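Local coordinates for spindle assembly abnormal protein 6 (Caenorhabditis elegans, PDB 4G79), which forms, through its globular N-terminal domain and a coiled coil, the central scaffold of centrioles that ensures their ninefold symmetry and is required for centrosome duplication, at residues T13-L18 and A31-V36; V36-S41 and F55-S60; F117-L122 and I133-L138. All blocks are in the same frame, centred on the assembly; numbering follows the deposited sequence.

Contact 1. Residues T13-L18 and A31-V36; sequences TLIASL and AYKTKV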
ATOM      1  N   THR A  13     -13.358 -21.567   2.844  1.00 38.28           N
ATOM      2  CA  THR A  13     -13.773 -21.233   1.505  1.00 37.83           C
ATOM      3  C   THR A  13     -14.049 -19.735   1.525  1.00 41.82           C
ATOM      4  O   THR A  13     -14.799 -19.247   2.380  1.00 43.76           O
ATOM      5  CB  THR A  13     -14.982 -22.070   1.070  1.00 44.53           C
ATOM      6  OG1 THR A  13     -14.590 -23.447   1.033  1.00 46.20           O
ATOM      7  CG2 THR A  13     -15.498 -21.639  -0.288  1.00 44.51           C
ATOM      8  N   LEU A  14     -13.425 -19.002   0.613  1.00 35.40           N
ATOM      9  CA  LEU A  14     -13.587 -17.566   0.534  1.00 35.28           C
ATOM     10  C   LEU A  14     -13.993 -17.177  -0.862  1.00 37.41           C
ATOM     11  O   LEU A  14     -13.763 -17.958  -1.786  1.00 36.66           O
ATOM     12  CB  LEU A  14     -12.244 -16.877   0.879  1.00 34.36           C
ATOM     13  CG  LEU A  14     -11.627 -17.145   2.274  1.00 39.20           C
ATOM     14  CD1 LEU A  14     -10.187 -16.659   2.336  1.00 39.34           C
ATOM     15  CD2 LEU A  14     -12.477 -16.521   3.384  1.00 42.43           C
ATOM     16  N   ILE A  15     -14.545 -15.959  -1.027  1.00 34.81           N
ATOM     17  CA  ILE A  15     -14.886 -15.421  -2.339  1.00 35.48           C
ATOM     18  C   ILE A  15     -13.687 -14.639  -2.812  1.00 36.80           C
ATOM     19  O   ILE A  15     -13.191 -13.799  -2.075  1.00 38.74           O
ATOM     20  CB  ILE A  15     -16.190 -14.536  -2.341  1.00 41.28           C
ATOM     21  CG1 ILE A  15     -17.432 -15.214  -1.695  1.00 45.01           C
ATOM     22  CG2 ILE A  15     -16.498 -13.952  -3.719  1.00 41.58           C
ATOM     23  CD1 ILE A  15     -17.731 -16.616  -2.012  1.00 50.74           C
ATOM     24  N   ALA A  16     -13.225 -14.887  -4.029  1.00 30.93           N
ATOM     25  CA  ALA A  16     -12.107 -14.172  -4.637  1.00 29.92           C
ATOM     26  C   ALA A  16     -12.439 -13.663  -6.022  1.00 37.41           C
ATOM     27  O   ALA A  16     -13.312 -14.224  -6.697  1.00 36.70           O
ATOM     28  CB  ALA A  16     -10.904 -15.086  -4.730  1.00 30.41           C
ATOM     29  N   SER A  17     -11.704 -12.646  -6.489  1.00 34.15           N
ATOM     30  CA  SER A  17     -11.855 -12.224  -7.879  1.00 35.19           C
ATOM     31  C   SER A  17     -10.768 -12.942  -8.656  1.00 39.71           C
ATOM     32  O   SER A  17      -9.591 -12.831  -8.315  1.00 37.54           O
ATOM     33  CB  SER A  17     -11.748 -10.709  -8.040  1.00 39.94           C
ATOM     34  OG  SER A  17     -12.907 -10.054  -7.544  1.00 46.48           O
ATOM     35  N   LEU A  18     -11.146 -13.719  -9.657  1.00 37.01           N
ATOM     36  CA  LEU A  18     -10.150 -14.427 -10.454  1.00 38.68           C
ATOM     37  C   LEU A  18      -9.987 -13.722 -11.782  1.00 45.62           C
ATOM     38  O   LEU A  18     -10.973 -13.538 -12.522  1.00 45.59           O
ATOM     39  CB  LEU A  18     -10.532 -15.908 -10.635  1.00 39.59           C
ATOM     40  CG  LEU A  18      -9.613 -16.790 -11.526  1.00 44.92           C
ATOM     41  CD1 LEU A  18      -8.257 -16.999 -10.907  1.00 44.17           C
ATOM     42  CD2 LEU A  18     -10.240 -18.162 -11.766  1.00 45.07           C
ATOM     43  N   ALA A  31     -12.704 -11.573 -15.962  1.00 51.73           N
ATOM     44  CA  ALA A  31     -12.820 -11.583 -14.517  1.00 47.75           C
ATOM     45  C   ALA A  31     -14.081 -12.244 -14.043  1.00 46.46           C
ATOM     46  O   ALA A  31     -15.164 -11.955 -14.538  1.00 47.47           O
ATOM     47  CB  ALA A  31     -12.766 -10.155 -13.982  1.00 48.17           C
ATOM     48  N   TYR A  32     -13.944 -13.081 -13.037  1.00 40.26           N
ATOM     49  CA  TYR A  32     -15.046 -13.745 -12.374  1.00 38.76           C
ATOM     50  C   TYR A  32     -14.841 -13.803 -10.897  1.00 40.92           C
ATOM     51  O   TYR A  32     -13.730 -14.108 -10.446  1.00 42.04           O
ATOM     52  CB  TYR A  32     -15.204 -15.190 -12.869  1.00 38.11           C
ATOM     53  CG  TYR A  32     -15.574 -15.317 -14.328  1.00 38.35           C
ATOM     54  CD1 TYR A  32     -16.811 -14.886 -14.792  1.00 39.35           C
ATOM     55  CD2 TYR A  32     -14.710 -15.922 -15.233  1.00 39.66           C
ATOM     56  CE1 TYR A  32     -17.172 -15.039 -16.126  1.00 41.43           C
ATOM     57  CE2 TYR A  32     -15.054 -16.061 -16.577  1.00 41.25           C
ATOM     58  CZ  TYR A  32     -16.297 -15.649 -17.011  1.00 46.61           C
ATOM     59  OH  TYR A  32     -16.643 -15.796 -18.332  1.00 44.93           O
ATOM     60  N   LYS A  33     -15.931 -13.656 -10.131  1.00 36.56           N
ATOM     61  CA  LYS A  33     -15.881 -13.955  -8.693  1.00 34.66           C
ATOM     62  C   LYS A  33     -15.945 -15.462  -8.600  1.00 39.67           C
ATOM     63  O   LYS A  33     -16.671 -16.091  -9.384  1.00 38.25           O
ATOM     64  CB  LYS A  33     -17.052 -13.308  -7.928  1.00 38.71           C
ATOM     65  CG  LYS A  33     -17.086 -11.784  -7.968  1.00 47.31           C
ATOM     66  CD  LYS A  33     -16.148 -11.194  -6.939  1.00 51.10           C
ATOM     67  CE  LYS A  33     -16.220  -9.684  -6.887  1.00 50.99           C
ATOM     68  NZ  LYS A  33     -17.405  -9.221  -6.123  1.00 56.27           N
ATOM     69  N   THR A  34     -15.165 -16.052  -7.707  1.00 35.89           N
ATOM     70  CA  THR A  34     -15.142 -17.508  -7.537  1.00 36.64           C
ATOM     71  C   THR A  34     -14.895 -17.868  -6.078  1.00 40.10           C
ATOM     72  O   THR A  34     -14.167 -17.153  -5.378  1.00 39.60           O
ATOM     73  CB  THR A  34     -14.062 -18.170  -8.444  1.00 40.17           C
ATOM     74  OG1 THR A  34     -14.098 -19.597  -8.240  1.00 39.07           O
ATOM     75  CG2 THR A  34     -12.623 -17.671  -8.148  1.00 37.08           C
ATOM     76  N   LYS A  35     -15.524 -18.948  -5.618  1.00 37.08           N
ATOM     77  CA  LYS A  35     -15.223 -19.489  -4.300  1.00 35.33           C
ATOM     78  C   LYS A  35     -13.890 -20.213  -4.431  1.00 39.50           C
ATOM     79  O   LYS A  35     -13.672 -20.954  -5.398  1.00 38.81           O
ATOM     80  CB  LYS A  35     -16.319 -20.438  -3.792  1.00 40.32           C
ATOM     81  CG  LYS A  35     -17.644 -19.760  -3.476  1.00 51.24           C
ATOM     82  CD  LYS A  35     -18.697 -20.766  -3.013  1.00 65.47           C
ATOM     83  CE  LYS A  35     -20.100 -20.191  -3.014  1.00 78.08           C
ATOM     84  NZ  LYS A  35     -20.679 -20.112  -4.386  1.00 84.82           N
ATOM     85  N   VAL A  36     -12.999 -19.987  -3.478  1.00 34.33           N
ATOM     86  CA  VAL A  36     -11.664 -20.610  -3.454  0.50 33.58           C
ATOM     87  C   VAL A  36     -11.412 -21.148  -2.050  1.00 37.56           C
ATOM     88  O   VAL A  36     -11.815 -20.517  -1.075  1.00 37.68           O
ATOM     89  CB  VAL A  36     -10.549 -19.605  -3.892  0.50 35.18           C
ATOM     90  CG1 VAL A  36      -9.143 -20.146  -3.640  0.50 34.89           C
ATOM     91  CG2 VAL A  36     -10.692 -19.208  -5.347  0.50 34.84           C
TER

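Contact 2. Residues V36-S41 and F55-S60; sequences VKLKIS and FEISRS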
ATOM      1  N   VAL A  36     -12.999 -19.987  -3.478  1.00 34.33           N
ATOM      2  CA  VAL A  36     -11.664 -20.610  -3.454  0.50 33.58           C
ATOM      3  C   VAL A  36     -11.412 -21.148  -2.050  1.00 37.56           C
ATOM      4  O   VAL A  36     -11.815 -20.517  -1.075  1.00 37.68           O
ATOM      5  CB  VAL A  36     -10.549 -19.605  -3.892  0.50 35.18           C
ATOM      6  CG1 VAL A  36      -9.143 -20.146  -3.640  0.50 34.89           C
ATOM      7  CG2 VAL A  36     -10.692 -19.208  -5.347  0.50 34.84           C
ATOM      8  N   LYS A  37     -10.752 -22.307  -1.938  1.00 33.34           N
ATOM      9  CA  LYS A  37     -10.421 -22.807  -0.603  1.00 32.43           C
ATOM     10  C   LYS A  37      -8.998 -22.369  -0.311  1.00 35.69           C
ATOM     11  O   LYS A  37      -8.084 -22.672  -1.077  1.00 33.80           O
ATOM     12  CB  LYS A  37     -10.593 -24.330  -0.460  1.00 36.01           C
ATOM     13  CG  LYS A  37     -10.196 -24.866   0.935  1.00 42.41           C
ATOM     14  CD  LYS A  37     -10.691 -26.299   1.177  1.00 63.52           C
ATOM     15  CE  LYS A  37     -12.143 -26.395   1.619  1.00 80.10           C
ATOM     16  NZ  LYS A  37     -12.387 -25.750   2.944  1.00 87.93           N
ATOM     17  N   LEU A  38      -8.824 -21.642   0.791  1.00 30.69           N
ATOM     18  CA  LEU A  38      -7.509 -21.184   1.225  1.00 29.22           C
ATOM     19  C   LEU A  38      -7.139 -21.914   2.488  1.00 32.99           C
ATOM     20  O   LEU A  38      -7.915 -21.939   3.444  1.00 34.82           O
ATOM     21  CB  LEU A  38      -7.494 -19.664   1.472  1.00 28.37           C
ATOM     22  CG  LEU A  38      -6.199 -19.097   2.168  1.00 31.54           C
ATOM     23  CD1 LEU A  38      -4.951 -19.323   1.293  1.00 30.93           C
ATOM     24  CD2 LEU A  38      -6.355 -17.627   2.506  1.00 28.96           C
ATOM     25  N   LYS A  39      -5.958 -22.506   2.485  1.00 29.49           N
ATOM     26  CA  LYS A  39      -5.397 -23.188   3.657  1.00 30.59           C
ATOM     27  C   LYS A  39      -4.093 -22.544   4.017  1.00 33.69           C
ATOM     28  O   LYS A  39      -3.248 -22.324   3.137  1.00 32.96           O
ATOM     29  CB  LYS A  39      -5.164 -24.687   3.403  1.00 32.79           C
ATOM     30  CG  LYS A  39      -6.402 -25.463   2.992  1.00 38.39           C
ATOM     31  CD  LYS A  39      -6.023 -26.948   2.754  1.00 43.10           C
ATOM     32  CE  LYS A  39      -7.196 -27.814   2.386  1.00 64.15           C
ATOM     33  NZ  LYS A  39      -6.766 -29.203   2.045  1.00 75.52           N
ATOM     34  N   ILE A  40      -3.905 -22.290   5.316  1.00 29.17           N
ATOM     35  CA  ILE A  40      -2.640 -21.758   5.855  1.00 28.56           C
ATOM     36  C   ILE A  40      -2.217 -22.728   6.925  1.00 33.70           C
ATOM     37  O   ILE A  40      -3.041 -23.132   7.754  1.00 33.30           O
ATOM     38  CB  ILE A  40      -2.716 -20.301   6.382  1.00 29.85           C
ATOM     39  CG1 ILE A  40      -3.313 -19.336   5.310  1.00 29.86           C
ATOM     40  CG2 ILE A  40      -1.319 -19.809   6.852  1.00 29.48           C
ATOM     41  CD1 ILE A  40      -3.787 -17.862   5.960  1.00 27.20           C
ATOM     42  N   SER A  41      -0.961 -23.156   6.862  1.00 31.80           N
ATOM     43  CA  SER A  41      -0.414 -24.081   7.859  1.00 32.87           C
ATOM     44  C   SER A  41       1.017 -23.742   8.178  1.00 36.17           C
ATOM     45  O   SER A  41       1.633 -22.951   7.469  1.00 34.89           O
ATOM     46  CB  SER A  41      -0.518 -25.509   7.313  1.00 39.52           C
ATOM     47  OG  SER A  41       0.205 -25.655   6.102  1.00 44.05           O
ATOM     48  N   PHE A  55       1.004 -21.734   2.141  1.00 30.11           N
ATOM     49  CA  PHE A  55      -0.261 -21.170   1.640  1.00 28.82           C
ATOM     50  C   PHE A  55      -0.727 -22.038   0.525  1.00 30.36           C
ATOM     51  O   PHE A  55       0.086 -22.384  -0.334  1.00 28.74           O
ATOM     52  CB  PHE A  55      -0.088 -19.717   1.160  1.00 30.83           C
ATOM     53  CG  PHE A  55       0.132 -18.741   2.278  1.00 32.04           C
ATOM     54  CD1 PHE A  55       1.395 -18.574   2.837  1.00 34.02           C
ATOM     55  CD2 PHE A  55      -0.919 -17.967   2.764  1.00 33.17           C
ATOM     56  CE1 PHE A  55       1.594 -17.663   3.880  1.00 34.12           C
ATOM     57  CE2 PHE A  55      -0.711 -17.056   3.802  1.00 36.10           C
ATOM     58  CZ  PHE A  55       0.538 -16.929   4.361  1.00 33.39           C
ATOM     59  N   GLU A  56      -1.995 -22.458   0.546  1.00 28.09           N
ATOM     60  CA  GLU A  56      -2.504 -23.365  -0.492  1.00 29.81           C
ATOM     61  C   GLU A  56      -3.848 -22.919  -0.951  1.00 33.27           C
ATOM     62  O   GLU A  56      -4.720 -22.614  -0.126  1.00 32.67           O
ATOM     63  CB  GLU A  56      -2.609 -24.822  -0.003  1.00 33.29           C
ATOM     64  CG  GLU A  56      -1.300 -25.516   0.372  1.00 47.29           C
ATOM     65  CD  GLU A  56      -1.509 -26.853   1.059  1.00 63.58           C
ATOM     66  OE1 GLU A  56      -1.638 -26.864   2.306  1.00 45.18           O
ATOM     67  OE2 GLU A  56      -1.581 -27.885   0.351  1.00 56.91           O
ATOM     68  N   ILE A  57      -4.031 -22.868  -2.282  1.00 31.42           N
ATOM     69  CA  ILE A  57      -5.339 -22.498  -2.829  1.00 29.88           C
ATOM     70  C   ILE A  57      -5.822 -23.606  -3.780  1.00 32.71           C
ATOM     71  O   ILE A  57      -5.023 -24.277  -4.442  1.00 32.44           O
ATOM     72  CB  ILE A  57      -5.415 -21.107  -3.485  1.00 33.05           C
ATOM     73  CG1 ILE A  57      -4.541 -20.974  -4.738  1.00 34.53           C
ATOM     74  CG2 ILE A  57      -5.270 -19.917  -2.476  1.00 32.48           C
ATOM     75  CD1 ILE A  57      -4.918 -19.746  -5.563  1.00 40.90           C
ATOM     76  N   SER A  58      -7.131 -23.820  -3.791  1.00 29.80           N
ATOM     77  CA  SER A  58      -7.797 -24.785  -4.671  1.00 31.28           C
ATOM     78  C   SER A  58      -9.205 -24.330  -4.914  1.00 35.69           C
ATOM     79  O   SER A  58      -9.709 -23.457  -4.202  1.00 32.34           O
ATOM     80  CB  SER A  58      -7.795 -26.190  -4.066  1.00 35.02           C
ATOM     81  OG  SER A  58      -8.449 -26.212  -2.808  1.00 38.99           O
ATOM     82  N   ARG A  59      -9.859 -24.902  -5.940  1.00 34.48           N
ATOM     83  CA  ARG A  59     -11.270 -24.620  -6.223  1.00 34.83           C
ATOM     84  C   ARG A  59     -11.834 -25.808  -6.995  1.00 41.58           C
ATOM     85  O   ARG A  59     -11.117 -26.432  -7.801  1.00 39.16           O
ATOM     86  CB  ARG A  59     -11.506 -23.275  -6.923  1.00 36.24           C
ATOM     87  CG  ARG A  59     -11.156 -23.257  -8.394  1.00 41.91           C
ATOM     88  CD  ARG A  59     -11.358 -21.865  -8.942  1.00 48.54           C
ATOM     89  NE  ARG A  59     -11.139 -21.841 -10.382  1.00 49.59           N
ATOM     90  CZ  ARG A  59     -11.933 -21.224 -11.239  1.00 50.88           C
ATOM     91  NH1 ARG A  59     -13.005 -20.563 -10.808  1.00 38.23           N
ATOM     92  NH2 ARG A  59     -11.657 -21.244 -12.536  1.00 46.81           N
ATOM     93  N   SER A  60     -13.119 -26.135  -6.739  1.00 41.91           N
ATOM     94  CA  SER A  60     -13.756 -27.321  -7.291  1.00 43.50           C
ATOM     95  C   SER A  60     -14.087 -27.194  -8.767  1.00 45.81           C
ATOM     96  O   SER A  60     -14.419 -28.216  -9.390  1.00 45.97           O
ATOM     97  CB  SER A  60     -15.008 -27.684  -6.501  1.00 50.39           C
ATOM     98  OG  SER A  60     -16.032 -26.717  -6.647  1.00 52.77           O
TER
HETATM   99  O   HOH W   1      -6.742 -25.296  -0.805  1.00 37.27           O
HETATM  100  O   HOH W   2      -1.454 -24.985   4.067  1.00 29.76           O

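Contact 3. Residues F117-L122 and I133-L138; sequences FCSFEL and IFSIKL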
ATOM      1  N   PHE A 117       1.303 -20.897 -12.328  1.00 47.50           N
ATOM      2  CA  PHE A 117       1.293 -20.124 -11.094  1.00 45.41           C
ATOM      3  C   PHE A 117       0.142 -19.126 -11.086  1.00 47.06           C
ATOM      4  O   PHE A 117      -0.536 -18.914 -12.093  1.00 45.80           O
ATOM      5  CB  PHE A 117       2.636 -19.365 -10.946  1.00 48.73           C
ATOM      6  CG  PHE A 117       2.962 -18.445 -12.103  1.00 53.27           C
ATOM      7  CD1 PHE A 117       2.481 -17.138 -12.134  1.00 56.30           C
ATOM      8  CD2 PHE A 117       3.767 -18.878 -13.149  1.00 58.30           C
ATOM      9  CE1 PHE A 117       2.770 -16.294 -13.215  1.00 59.01           C
ATOM     10  CE2 PHE A 117       4.062 -18.032 -14.224  1.00 63.57           C
ATOM     11  CZ  PHE A 117       3.572 -16.744 -14.244  1.00 60.86           C
ATOM     12  N   CYS A 118      -0.030 -18.474  -9.944  1.00 42.98           N
ATOM     13  CA  CYS A 118      -0.964 -17.401  -9.757  1.00 42.09           C
ATOM     14  C   CYS A 118      -0.390 -16.466  -8.724  1.00 42.93           C
ATOM     15  O   CYS A 118       0.460 -16.864  -7.927  1.00 40.33           O
ATOM     16  CB  CYS A 118      -2.334 -17.925  -9.341  1.00 42.60           C
ATOM     17  SG  CYS A 118      -2.393 -18.576  -7.658  1.00 45.18           S
ATOM     18  N   SER A 119      -0.856 -15.225  -8.738  1.00 40.01           N
ATOM     19  CA  SER A 119      -0.500 -14.250  -7.730  1.00 38.31           C
ATOM     20  C   SER A 119      -1.699 -14.137  -6.832  1.00 38.06           C
ATOM     21  O   SER A 119      -2.801 -13.955  -7.326  1.00 36.89           O
ATOM     22  CB  SER A 119      -0.136 -12.917  -8.372  1.00 44.40           C
ATOM     23  OG  SER A 119       0.075 -11.918  -7.389  1.00 53.00           O
ATOM     24  N   PHE A 120      -1.520 -14.385  -5.537  1.00 31.27           N
ATOM     25  CA  PHE A 120      -2.576 -14.269  -4.554  1.00 29.37           C
ATOM     26  C   PHE A 120      -2.379 -12.875  -3.938  1.00 33.15           C
ATOM     27  O   PHE A 120      -1.305 -12.603  -3.388  1.00 30.82           O
ATOM     28  CB  PHE A 120      -2.461 -15.408  -3.509  1.00 30.81           C
ATOM     29  CG  PHE A 120      -3.400 -15.301  -2.325  1.00 32.74           C
ATOM     30  CD1 PHE A 120      -3.047 -14.570  -1.200  1.00 34.85           C
ATOM     31  CD2 PHE A 120      -4.641 -15.938  -2.338  1.00 35.32           C
ATOM     32  CE1 PHE A 120      -3.915 -14.480  -0.102  1.00 35.01           C
ATOM     33  CE2 PHE A 120      -5.489 -15.872  -1.234  1.00 36.72           C
ATOM     34  CZ  PHE A 120      -5.129 -15.130  -0.133  1.00 34.24           C
ATOM     35  N   GLU A 121      -3.381 -12.025  -4.014  1.00 30.43           N
ATOM     36  CA  GLU A 121      -3.286 -10.664  -3.489  1.00 29.79           C
ATOM     37  C   GLU A 121      -4.362 -10.427  -2.474  1.00 31.90           C
ATOM     38  O   GLU A 121      -5.528 -10.674  -2.767  1.00 31.14           O
ATOM     39  CB  GLU A 121      -3.426  -9.651  -4.631  1.00 31.93           C
ATOM     40  CG  GLU A 121      -2.464  -9.838  -5.798  1.00 39.91           C
ATOM     41  CD  GLU A 121      -2.402  -8.653  -6.746  1.00 59.54           C
ATOM     42  OE1 GLU A 121      -3.474  -8.144  -7.149  1.00 44.82           O
ATOM     43  OE2 GLU A 121      -1.276  -8.241  -7.102  1.00 61.87           O
ATOM     44  N   LEU A 122      -3.974  -9.992  -1.272  1.00 28.26           N
ATOM     45  CA  LEU A 122      -4.913  -9.700  -0.191  1.00 27.08           C
ATOM     46  C   LEU A 122      -5.020  -8.187  -0.017  1.00 29.70           C
ATOM     47  O   LEU A 122      -3.992  -7.527   0.061  1.00 28.53           O
ATOM     48  CB  LEU A 122      -4.449 -10.380   1.122  1.00 26.81           C
ATOM     49  CG  LEU A 122      -5.395 -10.210   2.322  1.00 31.10           C
ATOM     50  CD1 LEU A 122      -6.784 -10.770   2.010  1.00 31.83           C
ATOM     51  CD2 LEU A 122      -4.821 -10.921   3.526  1.00 33.43           C
ATOM     52  N   ILE A 133      -2.525  -5.544   1.185  1.00 26.52           N
ATOM     53  CA  ILE A 133      -1.776  -5.976   2.361  1.00 26.54           C
ATOM     54  C   ILE A 133      -0.489  -6.635   1.865  1.00 31.72           C
ATOM     55  O   ILE A 133       0.621  -6.193   2.211  1.00 31.54           O
ATOM     56  CB  ILE A 133      -2.639  -6.897   3.261  1.00 29.72           C
ATOM     57  CG1 ILE A 133      -3.943  -6.147   3.686  1.00 31.63           C
ATOM     58  CG2 ILE A 133      -1.822  -7.331   4.504  1.00 30.66           C
ATOM     59  CD1 ILE A 133      -4.942  -6.999   4.499  1.00 36.59           C
ATOM     60  N   PHE A 134      -0.627  -7.663   1.018  1.00 28.04           N
ATOM     61  CA  PHE A 134       0.541  -8.321   0.437  1.00 28.25           C
ATOM     62  C   PHE A 134       0.086  -9.111  -0.755  1.00 32.79           C
ATOM     63  O   PHE A 134      -1.106  -9.258  -0.982  1.00 31.99           O
ATOM     64  CB  PHE A 134       1.267  -9.236   1.488  1.00 30.34           C
ATOM     65  CG  PHE A 134       0.574 -10.541   1.835  1.00 31.30           C
ATOM     66  CD1 PHE A 134      -0.432 -10.580   2.793  1.00 32.26           C
ATOM     67  CD2 PHE A 134       0.942 -11.733   1.213  1.00 35.41           C
ATOM     68  CE1 PHE A 134      -1.093 -11.775   3.087  1.00 33.04           C
ATOM     69  CE2 PHE A 134       0.292 -12.937   1.517  1.00 37.48           C
ATOM     70  CZ  PHE A 134      -0.722 -12.952   2.452  1.00 34.42           C
ATOM     71  N   SER A 135       1.036  -9.596  -1.524  1.00 31.97           N
ATOM     72  CA  SER A 135       0.799 -10.510  -2.621  1.00 33.21           C
ATOM     73  C   SER A 135       1.898 -11.560  -2.553  1.00 36.84           C
ATOM     74  O   SER A 135       3.008 -11.266  -2.113  1.00 35.86           O
ATOM     75  CB  SER A 135       0.751  -9.798  -3.975  1.00 39.09           C
ATOM     76  OG  SER A 135       2.007  -9.276  -4.365  1.00 50.80           O
ATOM     77  N   ILE A 136       1.586 -12.774  -2.963  1.00 32.25           N
ATOM     78  CA  ILE A 136       2.552 -13.863  -2.973  1.00 33.03           C
ATOM     79  C   ILE A 136       2.314 -14.693  -4.216  1.00 36.43           C
ATOM     80  O   ILE A 136       1.169 -14.910  -4.592  1.00 33.67           O
ATOM     81  CB  ILE A 136       2.446 -14.690  -1.646  1.00 36.31           C
ATOM     82  CG1 ILE A 136       3.592 -15.725  -1.513  1.00 39.77           C
ATOM     83  CG2 ILE A 136       1.045 -15.299  -1.412  1.00 32.04           C
ATOM     84  CD1 ILE A 136       3.800 -16.331  -0.111  1.00 47.23           C
ATOM     85  N   LYS A 137       3.393 -15.121  -4.869  1.00 34.93           N
ATOM     86  CA  LYS A 137       3.314 -15.989  -6.033  1.00 35.03           C
ATOM     87  C   LYS A 137       3.151 -17.443  -5.559  1.00 38.24           C
ATOM     88  O   LYS A 137       3.990 -17.952  -4.811  1.00 36.16           O
ATOM     89  CB  LYS A 137       4.577 -15.819  -6.894  1.00 37.80           C
ATOM     90  CG  LYS A 137       4.543 -16.567  -8.224  1.00 49.03           C
ATOM     91  CD  LYS A 137       5.764 -16.249  -9.057  1.00 62.87           C
ATOM     92  CE  LYS A 137       5.767 -16.979 -10.379  1.00 77.34           C
ATOM     93  NZ  LYS A 137       6.852 -16.493 -11.274  1.00 92.12           N
ATOM     94  N   LEU A 138       2.050 -18.096  -5.979  1.00 34.90           N
ATOM     95  CA  LEU A 138       1.790 -19.500  -5.624  1.00 33.82           C
ATOM     96  C   LEU A 138       2.069 -20.336  -6.845  1.00 39.21           C
ATOM     97  O   LEU A 138       1.645 -19.986  -7.937  1.00 39.86           O
ATOM     98  CB  LEU A 138       0.360 -19.715  -5.087  1.00 32.09           C
ATOM     99  CG  LEU A 138      -0.094 -18.762  -3.951  1.00 33.74           C
ATOM    100  CD1 LEU A 138      -1.499 -19.124  -3.482  1.00 33.59           C
ATOM    101  CD2 LEU A 138       0.828 -18.861  -2.723  1.00 33.36           C
TER

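Contact 1. Residues T13-L18 and A31-V36
Leu18 and Thr34 meet on the packed face of this antiparallel pairing: CB of Leu18 lies 3.7 Å from CG2 of Thr34. Beside them Ala16 presents only a small methyl to Val36, which suits a buried place also covered by Ile107 and Ile109 of strand 106-111. Thr34 divides its two branches. Setting OG1 anti to the backbone N (chi1 -180°) leaves the methyl to Leu18 CB, while the hydroxyl bonds to Arg59 NH1, so its buried oxygen is satisfied.

The other face, carrying Ile15, Ser17, Lys33 and Lys35, is largely exposed. There the aliphatic parts of the lysines do the packing. Lys35 lies alongside Ile15, its CG pressed to 3.5 Å from Ile15 CD1, closer than usual for two carbons, and its amine leads away from the other strand. Lys33, bent at chi2 (-82°), lays CE 3.4 Å from Ser17 OG.

Between the faces the backbones are joined by six hydrogen bonds, two at each of the pairs Leu14-Val36, Ala16-Thr34 and Leu18-Tyr32; Leu18 N to Tyr32 O is the shortest, at 2.7 Å. The chemistry is that of a two-faced beta hairpin: backbone bonds fix the register, Ala16, Leu18, Thr34 and Val36 fill the inner face until Tyr32 turns outward at its end, and long amphipathic chains cover the outer face, with the lysine amines on the exposed side.

Contact 2. Residues V36-S41 and F55-S60
Ile40 and Phe55 lie side by side and point the same way from a non-hydrogen-bonded antiparallel pair. The isoleucine spreads along one side of the ring: CG1 is 3.8 Å from Phe55 CD2, while CG2 stands over one ring face, offset toward the rim. A chi1 of -53° puts CG1 of Ile40 beside the ring, and the extended chi2 (165°) carries CD1 on to 3.8 Å from Phe55 CE2. A beta-branched residue suits this place because its two arms can follow the ring together. With an alanine at Ile40, a gap would probably open beside the Phe55 ring and leave that ring freer to turn, with part of the packing against Ile97 and Leu100 of helix 92-102 lost as well.

Farther along the same face, Ile57 is crossed obliquely by two neighbours, Leu38 and Val36. Its CG2 meets Leu38 CD1 at 3.8 Å. Phe120 of strand 117-123 touches both Leu38 and Ile57, so these branched side chains belong to the core between this part of the sheet and strand 117-123, with helix 92-102 also covering Leu38.

The reverse face carries Lys37, Lys39, Glu56 and Ser58. Lys37 CB sits beside Ser58 OG, and one water spans the pair, donating to Lys37 O at 3.0 Å and bonding to Ser58 OG. A second water joins Ser41 OG to Glu56 OE1, the oxygen that also forms a salt bridge with Lys6; Lys37 NZ pairs with Asp11.

Four backbone bonds tie the strands, among them Lys37 N to Ser58 O at 2.7 Å. The hairpin therefore separates its chemistry: hydrocarbon packs inward, while water and charge pairs with strand 7-21 and its approach serve the polar face.

Contact 3. Residues F117-L122 and I133-L138
Leu122 O accepts the shortest polar bond here, from Ile133 N at 2.7 Å, whereas Leu122 N donates to Phe134 O. One residue thus faces two, a classic beta bulge. Both partners use the leucine side chain: Ile133 lies alongside it, with CD1 3.9 Å from Leu122 CG, and Phe134 comes across at a slant to bring CE1 3.8 Å from Leu122 CD2. Ile96 of helix 92-102 touches both bulge residues, and Ile133 also packs on Ile128 of the second subunit.

Past the bulge, the pairing is regular. Phe120, with CG anti to its backbone N (chi1 173°), projects into the core, where Leu138 CD1 lies 3.8 Å from Phe120 CB. Ile136 CG2 approaches the same CB, while CZ of Phe134 lies at the edge of the Phe120 ring. Cys118, small and apolar enough for a buried site, sets SG 3.9 Å from Leu138 CB.

At the opposite end, Lys137 stretches fully extended across Phe117. Its CE rests over one ring face, and NZ stands 4.2 Å from the ring centroid, only 4° from the normal: a cation-pi contact joined to a CH-pi contact. Phenylalanine suits this partly exposed strand end, its pi face receiving an ammonium group that can probably still reach water. Hydrocarbon and aromatic groups therefore hold the inner face, while the exposed end of the pairing adds a cation-pi contact.

Along the chain the three contacts come in series, all pairings of one mixed sheet in the SAS-6 N-terminal domain. Contacts 1 and 2 are successive hairpin pairings that share strand 29-44 and Val36, their centres about 11 Å apart; Arg59 of contact 2 reaches back to Leu18 and Thr34 of contact 1. Contact 3 belongs to the later hairpin of strands 117-123 and 132-140, its centre about 12 Å from that of contact 2 and about 14 Å from that of contact 1, which it does not touch. Contacts 2 and 3 pack together in the core, and contact 1 extends the same sheet through strand 29-44, building the globular part that links SAS-6 dimers into the centriolar scaffold.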